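Side-chain contacts in tripeptidase (PDB 3RZA), which probably removes the N-terminal residue from tripeptides as a metal-dependent aminopeptidase of the M20 peptidase family: residues C79-T84 with E139-I144; L93-H98 with S382-I387; D130-A135 with K375-L380. One frame throughout, in Å; residues are numbered along the deposited sequence. Where two conformers were deposited one is given.

Contact 1 of 3, residues C79-T84 with E139-I144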
loop_
_atom_site.group_PDB
_atom_site.type_symbol
_atom_site.label_atom_id
_atom_site.label_comp_id
_atom_site.label_asym_id
_atom_site.label_seq_id
_atom_site.Cartn_x
_atom_site.Cartn_y
_atom_site.Cartn_z
ATOM N N CYS A 79 -43.178 -6.668 -7.688
ATOM C CA CYS A 79 -44.171 -7.092 -8.694
ATOM C C CYS A 79 -45.081 -8.120 -8.066
ATOM O O CYS A 79 -44.607 -9.159 -7.629
ATOM C CB CYS A 79 -43.489 -7.679 -9.930
ATOM S SG CYS A 79 -41.979 -6.836 -10.403
ATOM N N THR A 80 -46.378 -7.827 -8.022
ATOM C CA THR A 80 -47.335 -8.622 -7.265
ATOM C C THR A 80 -48.301 -9.320 -8.214
ATOM O O THR A 80 -48.825 -8.707 -9.169
ATOM C CB THR A 80 -48.124 -7.756 -6.263
ATOM O OG1 THR A 80 -47.208 -7.152 -5.334
ATOM C CG2 THR A 80 -49.149 -8.597 -5.495
HETATM N N MSE A 81 -48.539 -10.595 -7.914
HETATM C CA MSE A 81 -49.409 -11.465 -8.658
HETATM C C MSE A 81 -50.505 -11.833 -7.678
HETATM O O MSE A 81 -50.201 -12.448 -6.676
HETATM C CB MSE A 81 -48.596 -12.703 -9.088
HETATM C CG MSE A 81 -49.392 -13.881 -9.435
HETATM SE SE MSE A 81 -48.383 -15.229 -10.395
HETATM C CE MSE A 81 -49.126 -14.811 -12.157
ATOM N N ASN A 82 -51.760 -11.447 -7.943
ATOM C CA ASN A 82 -52.873 -11.759 -7.019
ATOM C C ASN A 82 -53.177 -13.250 -6.933
ATOM O O ASN A 82 -52.940 -13.981 -7.877
ATOM C CB ASN A 82 -54.165 -11.015 -7.416
ATOM C CG ASN A 82 -54.102 -9.502 -7.133
ATOM O OD1 ASN A 82 -53.214 -9.012 -6.431
ATOM N ND2 ASN A 82 -55.074 -8.769 -7.667
ATOM N N SER A 83 -53.696 -13.676 -5.782
ATOM C CA SER A 83 -54.205 -15.040 -5.597
ATOM C C SER A 83 -55.309 -15.369 -6.601
ATOM O O SER A 83 -56.206 -14.557 -6.813
ATOM C CB SER A 83 -54.768 -15.214 -4.170
ATOM O OG SER A 83 -55.225 -16.536 -3.955
ATOM N N THR A 84 -55.180 -16.526 -7.261
ATOM C CA THR A 84 -56.293 -17.161 -7.976
ATOM C C THR A 84 -56.943 -18.330 -7.175
ATOM O O THR A 84 -57.743 -19.079 -7.734
ATOM C CB THR A 84 -55.848 -17.632 -9.372
ATOM O OG1 THR A 84 -54.854 -18.648 -9.244
ATOM C CG2 THR A 84 -55.289 -16.458 -10.178
ATOM N N GLU A 139 -39.600 -17.408 -16.529
ATOM C CA GLU A 139 -40.094 -18.654 -17.093
ATOM C C GLU A 139 -41.246 -19.235 -16.275
ATOM O O GLU A 139 -42.254 -19.625 -16.842
ATOM C CB GLU A 139 -38.950 -19.691 -17.195
ATOM C CG GLU A 139 -39.371 -21.109 -17.651
ATOM C CD GLU A 139 -40.018 -21.129 -19.034
ATOM O OE1 GLU A 139 -39.691 -20.257 -19.881
ATOM O OE2 GLU A 139 -40.843 -22.027 -19.285
ATOM N N VAL A 140 -41.080 -19.317 -14.960
ATOM C CA VAL A 140 -42.148 -19.831 -14.078
ATOM C C VAL A 140 -43.456 -19.037 -14.234
ATOM O O VAL A 140 -44.536 -19.636 -14.357
ATOM C CB VAL A 140 -41.699 -19.888 -12.568
ATOM C CG1 VAL A 140 -42.904 -20.063 -11.621
ATOM C CG2 VAL A 140 -40.720 -21.004 -12.365
ATOM N N LEU A 141 -43.346 -17.704 -14.288
ATOM C CA LEU A 141 -44.527 -16.844 -14.497
ATOM C C LEU A 141 -45.199 -17.153 -15.818
ATOM O O LEU A 141 -46.427 -17.268 -15.862
ATOM C CB LEU A 141 -44.171 -15.341 -14.423
ATOM C CG LEU A 141 -44.021 -14.776 -13.015
ATOM C CD1 LEU A 141 -43.359 -13.416 -13.052
ATOM C CD2 LEU A 141 -45.401 -14.706 -12.276
ATOM N N GLN A 142 -44.388 -17.345 -16.863
ATOM C CA GLN A 142 -44.912 -17.672 -18.192
ATOM C C GLN A 142 -45.592 -19.052 -18.233
ATOM O O GLN A 142 -46.588 -19.201 -18.894
ATOM C CB GLN A 142 -43.818 -17.567 -19.268
ATOM C CG GLN A 142 -44.375 -17.477 -20.686
ATOM C CD GLN A 142 -43.468 -16.693 -21.646
ATOM O OE1 GLN A 142 -42.478 -16.083 -21.238
ATOM N NE2 GLN A 142 -43.807 -16.724 -22.927
ATOM N N VAL A 143 -45.053 -20.047 -17.505
ATOM C CA VAL A 143 -45.709 -21.380 -17.370
ATOM C C VAL A 143 -47.036 -21.294 -16.594
ATOM O O VAL A 143 -48.015 -21.932 -16.958
ATOM C CB VAL A 143 -44.773 -22.428 -16.674
ATOM C CG1 VAL A 143 -45.526 -23.735 -16.344
ATOM C CG2 VAL A 143 -43.566 -22.732 -17.539
ATOM N N ILE A 144 -47.045 -20.530 -15.506
ATOM C CA ILE A 144 -48.276 -20.291 -14.725
ATOM C C ILE A 144 -49.388 -19.634 -15.575
ATOM O O ILE A 144 -50.540 -20.125 -15.588
ATOM C CB ILE A 144 -47.989 -19.450 -13.456
ATOM C CG1 ILE A 144 -47.230 -20.302 -12.430
ATOM C CG2 ILE A 144 -49.304 -18.915 -12.843
ATOM C CD1 ILE A 144 -46.576 -19.503 -11.286
#
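Met81, present as selenomethionine, reaches Leu141 because its chain leaves the strand extended, with CG trans to the backbone N (chi1 160°) and chi2 also near trans, and then turns about the CG-SE bond (chi3 -103°). That last rotation brings the methyl toward the helix and lets one side chain meet two residues a turn apart. SE comes to 3.6 Å from Leu141 CD2, and CE lies 3.7 Å from the same Leu141 CD2, giving this branch of the leucine two touches. The two side chains run past each other in opposite directions. Beyond Leu141 the selenomethionine methyl reaches Ile144, where CE is 4.2 Å from CG2, the short branch of the isoleucine. The contact is wholly apolar and small, since a single strand residue bridges to the helix. It is plain packing of the last residue of strand 77-81 against helix 128-147. Met81 is fixed in the sheet by backbone hydrogen bonding to Ile154 on strand 154-159, and His151, in the loop before that strand, touches both Met81 and Ile144. Phe54 of helix 46-56 packs on Leu141, while Ile388 of helix 374-393 meets Ile144.

Contact 2 of 3, residues L93-H98 with S382-I387. With ZN (zinc ion), chain C.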
loop_
_atom_site.group_PDB
_atom_site.type_symbol
_atom_site.label_atom_id
_atom_site.label_comp_id
_atom_site.label_asym_id
_atom_site.label_seq_id
_atom_site.Cartn_x
_atom_site.Cartn_y
_atom_site.Cartn_z
ATOM N N LEU A 93 -46.499 -15.555 -0.551
ATOM C CA LEU A 93 -45.101 -15.861 -0.833
ATOM C C LEU A 93 -44.437 -14.660 -1.429
ATOM O O LEU A 93 -45.095 -13.867 -2.123
ATOM C CB LEU A 93 -45.034 -17.003 -1.856
ATOM C CG LEU A 93 -43.665 -17.528 -2.291
ATOM C CD1 LEU A 93 -42.817 -17.969 -1.082
ATOM C CD2 LEU A 93 -43.893 -18.666 -3.242
ATOM N N TYR A 94 -43.132 -14.516 -1.194
ATOM C CA TYR A 94 -42.305 -13.648 -2.020
ATOM C C TYR A 94 -41.082 -14.392 -2.517
ATOM O O TYR A 94 -40.644 -15.349 -1.906
ATOM C CB TYR A 94 -41.912 -12.327 -1.308
ATOM C CG TYR A 94 -40.595 -12.386 -0.575
ATOM C CD1 TYR A 94 -40.521 -12.946 0.695
ATOM C CD2 TYR A 94 -39.411 -11.908 -1.161
ATOM C CE1 TYR A 94 -39.324 -13.047 1.364
ATOM C CE2 TYR A 94 -38.200 -12.014 -0.494
ATOM C CZ TYR A 94 -38.164 -12.582 0.782
ATOM O OH TYR A 94 -36.961 -12.672 1.458
ATOM N N LEU A 95 -40.561 -13.933 -3.654
ATOM C CA LEU A 95 -39.324 -14.437 -4.235
ATOM C C LEU A 95 -38.492 -13.221 -4.579
ATOM O O LEU A 95 -39.054 -12.230 -5.037
ATOM C CB LEU A 95 -39.626 -15.235 -5.495
ATOM C CG LEU A 95 -40.534 -16.454 -5.352
ATOM C CD1 LEU A 95 -40.988 -16.916 -6.751
ATOM C CD2 LEU A 95 -39.806 -17.575 -4.590
ATOM N N THR A 96 -37.176 -13.291 -4.374
ATOM C CA THR A 96 -36.268 -12.180 -4.691
ATOM C C THR A 96 -34.995 -12.616 -5.415
ATOM O O THR A 96 -34.436 -13.669 -5.120
ATOM C CB THR A 96 -35.902 -11.312 -3.440
ATOM O OG1 THR A 96 -35.157 -10.162 -3.851
ATOM C CG2 THR A 96 -35.083 -12.076 -2.437
ATOM N N SER A 97 -34.640 -11.846 -6.448
ATOM C CA SER A 97 -33.343 -11.895 -7.080
ATOM C C SER A 97 -32.867 -10.478 -7.273
ATOM O O SER A 97 -33.633 -9.555 -7.091
ATOM C CB SER A 97 -33.433 -12.630 -8.421
ATOM O OG SER A 97 -33.293 -14.029 -8.219
ATOM N N HIS A 98 -31.586 -10.313 -7.561
ATOM C CA HIS A 98 -31.006 -8.982 -7.800
ATOM C C HIS A 98 -30.605 -8.819 -9.275
ATOM O O HIS A 98 -30.107 -9.763 -9.897
ATOM C CB HIS A 98 -29.833 -8.691 -6.855
ATOM C CG HIS A 98 -28.649 -9.576 -7.028
ATOM N ND1 HIS A 98 -27.582 -9.244 -7.833
ATOM C CD2 HIS A 98 -28.296 -10.711 -6.384
ATOM C CE1 HIS A 98 -26.648 -10.172 -7.722
ATOM N NE2 HIS A 98 -27.053 -11.067 -6.840
ATOM N N SER A 382 -37.865 -25.368 -12.404
ATOM C CA SER A 382 -38.801 -26.422 -11.949
ATOM C C SER A 382 -39.040 -26.368 -10.432
ATOM O O SER A 382 -40.174 -26.566 -9.993
ATOM C CB SER A 382 -38.294 -27.796 -12.359
ATOM O OG SER A 382 -38.187 -27.848 -13.765
ATOM N N GLN A 383 -37.984 -26.047 -9.653
ATOM C CA GLN A 383 -38.105 -25.941 -8.193
ATOM C C GLN A 383 -38.946 -24.743 -7.762
ATOM O O GLN A 383 -39.806 -24.890 -6.928
ATOM C CB GLN A 383 -36.751 -25.855 -7.504
ATOM C CG GLN A 383 -36.832 -26.179 -5.994
ATOM C CD GLN A 383 -35.616 -25.796 -5.217
ATOM O OE1 GLN A 383 -34.678 -25.158 -5.736
ATOM N NE2 GLN A 383 -35.614 -26.175 -3.933
ATOM N N VAL A 384 -38.679 -23.569 -8.318
ATOM C CA VAL A 384 -39.502 -22.382 -8.028
ATOM C C VAL A 384 -40.995 -22.651 -8.358
ATOM O O VAL A 384 -41.880 -22.281 -7.562
ATOM C CB VAL A 384 -39.030 -21.131 -8.786
ATOM C CG1 VAL A 384 -39.947 -19.948 -8.485
ATOM C CG2 VAL A 384 -37.554 -20.779 -8.444
ATOM N N LEU A 385 -41.263 -23.316 -9.498
ATOM C CA LEU A 385 -42.629 -23.705 -9.853
ATOM C C LEU A 385 -43.246 -24.667 -8.802
ATOM O O LEU A 385 -44.412 -24.527 -8.445
ATOM C CB LEU A 385 -42.684 -24.344 -11.254
ATOM C CG LEU A 385 -44.068 -24.863 -11.697
ATOM C CD1 LEU A 385 -45.108 -23.719 -11.640
ATOM C CD2 LEU A 385 -43.987 -25.472 -13.064
ATOM N N GLU A 386 -42.456 -25.643 -8.349
ATOM C CA GLU A 386 -42.917 -26.627 -7.386
ATOM C C GLU A 386 -43.235 -25.982 -6.038
ATOM O O GLU A 386 -44.246 -26.318 -5.423
ATOM C CB GLU A 386 -41.870 -27.722 -7.228
ATOM C CG GLU A 386 -42.319 -28.939 -6.476
ATOM C CD GLU A 386 -43.431 -29.723 -7.159
ATOM O OE1 GLU A 386 -43.582 -29.649 -8.398
ATOM O OE2 GLU A 386 -44.152 -30.422 -6.438
ATOM N N ILE A 387 -42.394 -25.036 -5.612
ATOM C CA ILE A 387 -42.618 -24.262 -4.363
ATOM C C ILE A 387 -43.933 -23.479 -4.395
ATOM O O ILE A 387 -44.673 -23.487 -3.418
ATOM C CB ILE A 387 -41.424 -23.278 -4.073
ATOM C CG1 ILE A 387 -40.191 -24.063 -3.632
ATOM C CG2 ILE A 387 -41.819 -22.212 -3.022
ATOM C CD1 ILE A 387 -38.916 -23.249 -3.548
HETATM ZN ZN ZN C . -26.060 -12.819 -6.127
HETATM O O HOH W 1 -24.460 -12.679 -4.795
#
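Leu93 and Leu95 meet Ile387 and Val384 without help from either ring of strand 93-98: the imidazole of His98 and the phenol of Tyr94 both lie well away from the helix. Val157 and Ile353 touch the Tyr94 side chain, whose OH is hydrogen-bonded to Ser355 OG, and Thr159, Glu162 and Glu163 touch His98. The imidazole binds the zinc ion through His98 NE2, at 2.1 Å. The zinc is equally far, 3.1 Å, from His98 CD2 and CE1, which places it squarely on the NE2 corner of the ring. Water 1 is also 2.1 Å from the zinc, and the angle NE2-zinc-water is about 121°; Asp129 and Asp186 complete the site. In the second shell, Asp130 OD2 accepts hydrogen bonds from His98 N and Ser97 OG, a link that fixes the end of the strand.

The packing on the helix is made by two methyl pairs. Leu95 CD1 comes to 3.6 Å from Val384 CG1, the valine branch trans to its backbone N (chi1 178°), and these side chains meet at a slant. One helix turn on, Leu93 crosses Ile387 at about a right angle, its CD2 standing 4.1 Å from Ile387 CG2. The spacing of two residues along the strand thus answers three along the helix, and all four side chains are buried.

This puts helix 374-393 against one side of the central sheet, with the zinc ligand at the strand's C-terminal end. Tyr183 of strand 181-184 touches Leu93, Leu95 and Ile387, Phe156 of strand 154-159 packs on Leu95, and helix 318-329 covers Ile387 through Ile322 and Ser326.

Contact 3 of 3, residues D130-A135 with K375-L380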
loop_
_atom_site.group_PDB
_atom_site.type_symbol
_atom_site.label_atom_id
_atom_site.label_comp_id
_atom_site.label_asym_id
_atom_site.label_seq_id
_atom_site.Cartn_x
_atom_site.Cartn_y
_atom_site.Cartn_z
ATOM N N ASP A 130 -26.884 -12.707 -10.837
ATOM C CA ASP A 130 -28.040 -13.505 -10.370
ATOM C C ASP A 130 -29.149 -13.606 -11.429
ATOM O O ASP A 130 -30.315 -13.881 -11.113
ATOM C CB ASP A 130 -28.561 -12.900 -9.065
ATOM C CG ASP A 130 -29.502 -13.837 -8.288
ATOM O OD1 ASP A 130 -29.345 -15.076 -8.425
ATOM O OD2 ASP A 130 -30.430 -13.325 -7.590
ATOM N N LYS A 131 -28.768 -13.490 -12.699
ATOM C CA LYS A 131 -29.732 -13.496 -13.785
ATOM C C LYS A 131 -30.331 -14.908 -14.065
ATOM O O LYS A 131 -31.365 -15.003 -14.687
ATOM C CB LYS A 131 -29.121 -12.841 -15.040
ATOM C CG LYS A 131 -28.769 -11.351 -14.787
ATOM C CD LYS A 131 -27.941 -10.703 -15.859
ATOM C CE LYS A 131 -28.039 -9.185 -15.737
ATOM N NZ LYS A 131 -27.104 -8.414 -16.634
ATOM N N ALA A 132 -29.674 -15.977 -13.571
ATOM C CA ALA A 132 -30.274 -17.325 -13.498
ATOM C C ALA A 132 -31.535 -17.297 -12.659
ATOM O O ALA A 132 -32.568 -17.838 -13.066
ATOM C CB ALA A 132 -29.270 -18.348 -12.918
ATOM N N GLY A 133 -31.456 -16.626 -11.514
ATOM C CA GLY A 133 -32.612 -16.389 -10.673
ATOM C C GLY A 133 -33.730 -15.624 -11.353
ATOM O O GLY A 133 -34.890 -16.021 -11.284
ATOM N N LEU A 134 -33.378 -14.541 -12.035
ATOM C CA LEU A 134 -34.361 -13.753 -12.783
ATOM C C LEU A 134 -35.001 -14.548 -13.912
ATOM O O LEU A 134 -36.201 -14.441 -14.125
ATOM C CB LEU A 134 -33.724 -12.476 -13.353
ATOM C CG LEU A 134 -33.284 -11.433 -12.326
ATOM C CD1 LEU A 134 -32.550 -10.300 -13.018
ATOM C CD2 LEU A 134 -34.455 -10.893 -11.544
ATOM N N ALA A 135 -34.189 -15.328 -14.634
ATOM C CA ALA A 135 -34.667 -16.116 -15.748
ATOM C C ALA A 135 -35.659 -17.179 -15.265
ATOM O O ALA A 135 -36.783 -17.290 -15.807
ATOM C CB ALA A 135 -33.482 -16.759 -16.484
ATOM N N LYS A 375 -28.462 -27.915 -16.821
ATOM C CA LYS A 375 -29.291 -28.815 -16.003
ATOM C C LYS A 375 -29.739 -28.128 -14.688
ATOM O O LYS A 375 -30.884 -28.293 -14.264
ATOM C CB LYS A 375 -28.564 -30.135 -15.715
ATOM C CG LYS A 375 -29.380 -31.157 -14.884
ATOM C CD LYS A 375 -28.657 -32.457 -14.749
ATOM C CE LYS A 375 -29.479 -33.445 -13.972
ATOM N NZ LYS A 375 -28.724 -34.724 -13.767
ATOM N N SER A 376 -28.855 -27.340 -14.088
ATOM C CA SER A 376 -29.205 -26.556 -12.861
ATOM C C SER A 376 -30.245 -25.448 -13.106
ATOM O O SER A 376 -31.150 -25.236 -12.285
ATOM C CB SER A 376 -27.945 -25.971 -12.215
ATOM O OG SER A 376 -27.111 -27.008 -11.724
ATOM N N LEU A 377 -30.121 -24.766 -14.245
ATOM C CA LEU A 377 -31.077 -23.750 -14.628
ATOM C C LEU A 377 -32.472 -24.359 -14.798
ATOM O O LEU A 377 -33.426 -23.808 -14.314
ATOM C CB LEU A 377 -30.631 -23.065 -15.921
ATOM C CG LEU A 377 -31.434 -21.897 -16.463
ATOM C CD1 LEU A 377 -31.302 -20.676 -15.570
ATOM C CD2 LEU A 377 -30.958 -21.597 -17.887
ATOM N N ASN A 378 -32.547 -25.486 -15.497
ATOM C CA ASN A 378 -33.810 -26.250 -15.658
ATOM C C ASN A 378 -34.404 -26.681 -14.320
ATOM O O ASN A 378 -35.579 -26.434 -14.053
ATOM C CB ASN A 378 -33.588 -27.476 -16.557
ATOM C CG ASN A 378 -33.221 -27.105 -17.998
ATOM O OD1 ASN A 378 -33.527 -25.999 -18.471
ATOM N ND2 ASN A 378 -32.546 -28.038 -18.704
ATOM N N LEU A 379 -33.578 -27.293 -13.468
ATOM C CA LEU A 379 -34.027 -27.716 -12.128
ATOM C C LEU A 379 -34.481 -26.566 -11.230
ATOM O O LEU A 379 -35.426 -26.748 -10.455
ATOM C CB LEU A 379 -32.931 -28.552 -11.395
ATOM C CG LEU A 379 -32.671 -29.967 -11.943
ATOM C CD1 LEU A 379 -31.412 -30.528 -11.298
ATOM C CD2 LEU A 379 -33.881 -30.931 -11.728
ATOM N N LEU A 380 -33.812 -25.410 -11.313
ATOM C CA LEU A 380 -34.159 -24.234 -10.481
ATOM C C LEU A 380 -35.523 -23.665 -10.845
ATOM O O LEU A 380 -36.314 -23.358 -9.961
ATOM C CB LEU A 380 -33.107 -23.111 -10.602
ATOM C CG LEU A 380 -33.302 -21.821 -9.760
ATOM C CD1 LEU A 380 -33.247 -22.132 -8.235
ATOM C CD2 LEU A 380 -32.268 -20.723 -10.165
#
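Ala132 and Leu377 mark the near approach of two helical segments whose axes pass 9.9 Å apart and cross at -43°, with their N-to-C directions running roughly the same way. Of the residues that touch, the small ones, Ala132 and Gly133, are on 130-135 and the leucines on 375-380. Leu377 places its CD1 4.1 Å from Ala132 CB and 4.0 Å from Ala132 O, so this methyl rests on backbone as well as side chain. Its CG is trans to the backbone N (chi1 -176°), and the end of the chain comes nearer the other helix than its first bond would suggest. Leu380, a turn later, starts out toward the other helix, and its CD2 ends 4.1 Å from Ala132 O and 4.4 Å from Gly133 CA, so the methyl rests on the backbone of both residues. All four residues are buried, and the contact is purely van der Waals.

The peptide bond before Asp130 is cis, just after the metal ligand Asp129, as in related M20 peptidases. Met372 of strand 371-373 touches both Ala132 and Leu377, Leu26 of helix 23-34 also packs on Leu377, and the loop residues Val360 and Ile185 meet Ala132 and Leu380 respectively.

In the fold
From the N terminus the chain passes two helices and strand 60-63, then lays down strand 77-81 and strand 93-98, two members of the same sheet, before entering helix 128-147. That helix closes the shortest loop, contact 1, with its second half, while its first turns wait some 240 residues for helix 374-393. The late helix closes contact 3 with its beginning and contact 2 with its middle. Contact 3 therefore nests inside contact 2, whereas contact 1 crosses both. Contacts 1 and 2 touch where Val140 packs on Val384 and Leu385. The three contacts tie two strands of the sheet to two neighbouring helices, and contacts 2 and 3 lie nearer the metal site.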